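Local coordinates for protein ribosome-associated factor Y (Coxiella burnetii, PDB 3TQM) that probably binds ribosomes as a short-type hibernation factor, associating with dimeric 100S particles and so taking part in the regulation of translation, at residues A15-E18 against L19-K23. Sequence-based numbering, arbitrary orientation.
Sequences ALRE and LTEKK
T20 turns its hydroxyl back along the helix to the carbonyl of L16, one turn earlier, and OG1 donates to L16 O at 2.8 Å. The torsion responsible sets OG1 beside the backbone N and anti to the carbonyl carbon (chi1 -58°). L16 O therefore accepts two bonds, the second being the helical one from T20 N at 3.1 Å; that amide stands above the carbonyl plane, whereas the hydroxyl is tilted only 20° from it. The buried T20 hydroxyl thus finds its acceptor within its own helix. The L16 side chain slants across that of T20, with CD1 4.2 Å from OG1.

One residue further round the helix, R17 and E21 bring opposite charges near each other without forming a salt bridge. Their chains slant past each other, E21 OE2 coming 4.2 Å from R17 CG. It lies well out of the guanidinium plane, the two flat groups being turned 68° apart, and any attraction is probably one of charge alone.

Helix 14-24 is the crossover of a beta-alpha-beta unit: R17, T20 and E21 touch M5 of strand 2-8, L16 and T20 meet F41 of strand 36-44, and helix 70-89 flanks them through Y71 and V74.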
ATOM      1  N   ALA A  15      -3.954  15.243  -1.349  1.00 30.28           N
ATOM      2  CA  ALA A  15      -3.970  14.680  -2.693  1.00 29.07           C
ATOM      3  C   ALA A  15      -3.362  13.282  -2.713  1.00 27.27           C
ATOM      4  O   ALA A  15      -3.889  12.376  -3.358  1.00 28.52           O
ATOM      5  CB  ALA A  15      -3.240  15.592  -3.658  1.00 28.75           C
ATOM      6  N   LEU A  16      -2.250  13.108  -2.007  1.00 25.36           N
ATOM      7  CA  LEU A  16      -1.589  11.812  -1.951  1.00 24.21           C
ATOM      8  C   LEU A  16      -2.446  10.826  -1.169  1.00 24.06           C
ATOM      9  O   LEU A  16      -2.430   9.625  -1.433  1.00 24.95           O
ATOM     10  CB  LEU A  16      -0.203  11.936  -1.311  1.00 22.29           C
ATOM     11  CG  LEU A  16       0.603  10.643  -1.178  1.00 21.41           C
ATOM     12  CD1 LEU A  16       0.937  10.075  -2.548  1.00 10.85           C
ATOM     13  CD2 LEU A  16       1.868  10.895  -0.377  1.00 21.84           C
ATOM     14  N   ARG A  17      -3.196  11.349  -0.207  1.00 23.64           N
ATOM     15  CA  ARG A  17      -4.075  10.527   0.605  1.00 23.72           C
ATOM     16  C   ARG A  17      -5.244  10.010  -0.219  1.00 24.71           C
ATOM     17  O   ARG A  17      -5.613   8.840  -0.126  1.00 21.91           O
ATOM     18  CB  ARG A  17      -4.592  11.327   1.795  1.00 24.39           C
ATOM     19  CG  ARG A  17      -5.420  10.499   2.750  1.00 25.34           C
ATOM     20  CD  ARG A  17      -5.663  11.236   4.043  1.00 28.47           C
ATOM     21  NE  ARG A  17      -6.202  10.331   5.048  1.00 36.64           N
ATOM     22  CZ  ARG A  17      -5.453   9.586   5.854  1.00 41.85           C
ATOM     23  NH1 ARG A  17      -4.131   9.645   5.778  1.00 42.95           N
ATOM     24  NH2 ARG A  17      -6.025   8.781   6.740  1.00 46.94           N
ATOM     25  N   GLU A  18      -5.827  10.894  -1.021  1.00 26.02           N
ATOM     26  CA  GLU A  18      -6.941  10.523  -1.883  1.00 27.19           C
ATOM     27  C   GLU A  18      -6.484   9.549  -2.960  1.00 26.12           C
ATOM     28  O   GLU A  18      -7.132   8.532  -3.206  1.00 26.93           O
ATOM     29  CB  GLU A  18      -7.566  11.758  -2.528  1.00 29.37           C
ATOM     30  CG  GLU A  18      -8.662  11.437  -3.527  1.00 33.17           C
ATOM     31  CD  GLU A  18      -9.292  12.679  -4.122  1.00 38.28           C
ATOM     32  OE1 GLU A  18      -8.577  13.692  -4.282  1.00 39.71           O
ATOM     33  OE2 GLU A  18     -10.503  12.644  -4.422  1.00 41.15           O
ATOM     34  N   LEU A  19      -5.360   9.869  -3.594  1.00 23.18           N
ATOM     35  CA  LEU A  19      -4.788   9.023  -4.634  1.00 22.03           C
ATOM     36  C   LEU A  19      -4.567   7.594  -4.143  1.00 24.12           C
ATOM     37  O   LEU A  19      -4.906   6.629  -4.829  1.00 25.28           O
ATOM     38  CB  LEU A  19      -3.467   9.614  -5.128  1.00 20.74           C
ATOM     39  CG  LEU A  19      -2.750   8.923  -6.293  1.00 21.47           C
ATOM     40  CD1 LEU A  19      -1.885   7.750  -5.832  1.00 18.97           C
ATOM     41  CD2 LEU A  19      -3.745   8.485  -7.361  1.00 22.78           C
ATOM     42  N   THR A  20      -3.996   7.460  -2.950  1.00 22.96           N
ATOM     43  CA  THR A  20      -3.695   6.144  -2.402  1.00 20.91           C
ATOM     44  C   THR A  20      -4.977   5.393  -2.068  1.00 22.55           C
ATOM     45  O   THR A  20      -5.067   4.184  -2.266  1.00 20.50           O
ATOM     46  CB  THR A  20      -2.814   6.242  -1.143  1.00 18.21           C
ATOM     47  OG1 THR A  20      -1.594   6.923  -1.464  1.00 18.92           O
ATOM     48  CG2 THR A  20      -2.490   4.854  -0.619  1.00 13.11           C
ATOM     49  N   GLU A  21      -5.965   6.120  -1.559  1.00 26.52           N
ATOM     50  CA  GLU A  21      -7.260   5.536  -1.232  1.00 29.28           C
ATOM     51  C   GLU A  21      -7.923   4.900  -2.450  1.00 27.30           C
ATOM     52  O   GLU A  21      -8.312   3.734  -2.411  1.00 28.57           O
ATOM     53  CB  GLU A  21      -8.194   6.589  -0.636  1.00 33.97           C
ATOM     54  CG  GLU A  21      -8.029   6.803   0.855  1.00 35.67           C
ATOM     55  CD  GLU A  21      -8.992   7.841   1.399  1.00 39.43           C
ATOM     56  OE1 GLU A  21      -9.842   8.331   0.625  1.00 41.97           O
ATOM     57  OE2 GLU A  21      -8.896   8.168   2.600  1.00 40.52           O
ATOM     58  N   LYS A  22      -8.047   5.668  -3.527  1.00 25.88           N
ATOM     59  CA  LYS A  22      -8.770   5.206  -4.705  1.00 30.65           C
ATOM     60  C   LYS A  22      -8.066   4.046  -5.403  1.00 33.12           C
ATOM     61  O   LYS A  22      -8.715   3.197  -6.013  1.00 36.76           O
ATOM     62  CB  LYS A  22      -9.012   6.353  -5.690  1.00 32.81           C
ATOM     63  CG  LYS A  22      -7.822   6.697  -6.557  1.00 33.35           C
ATOM     64  CD  LYS A  22      -8.246   7.570  -7.724  1.00 38.09           C
ATOM     65  CE  LYS A  22      -7.095   7.789  -8.692  1.00 40.19           C
ATOM     66  NZ  LYS A  22      -7.524   8.521  -9.915  1.00 43.50           N
ATOM     67  N   LYS A  23      -6.741   4.004  -5.307  1.00 30.17           N
ATOM     68  CA  LYS A  23      -5.982   2.908  -5.903  1.00 30.46           C
ATOM     69  C   LYS A  23      -6.137   1.614  -5.109  1.00 28.45           C
ATOM     70  O   LYS A  23      -6.164   0.526  -5.682  1.00 24.82           O
ATOM     71  CB  LYS A  23      -4.506   3.274  -6.048  1.00 31.18           C
ATOM     72  CG  LYS A  23      -4.178   3.976  -7.347  1.00 35.32           C
ATOM     73  CD  LYS A  23      -2.681   4.180  -7.492  1.00 37.98           C
ATOM     74  CE  LYS A  23      -2.346   4.865  -8.804  1.00 42.63           C
ATOM     75  NZ  LYS A  23      -1.019   5.544  -8.733  1.00 44.45           N
TER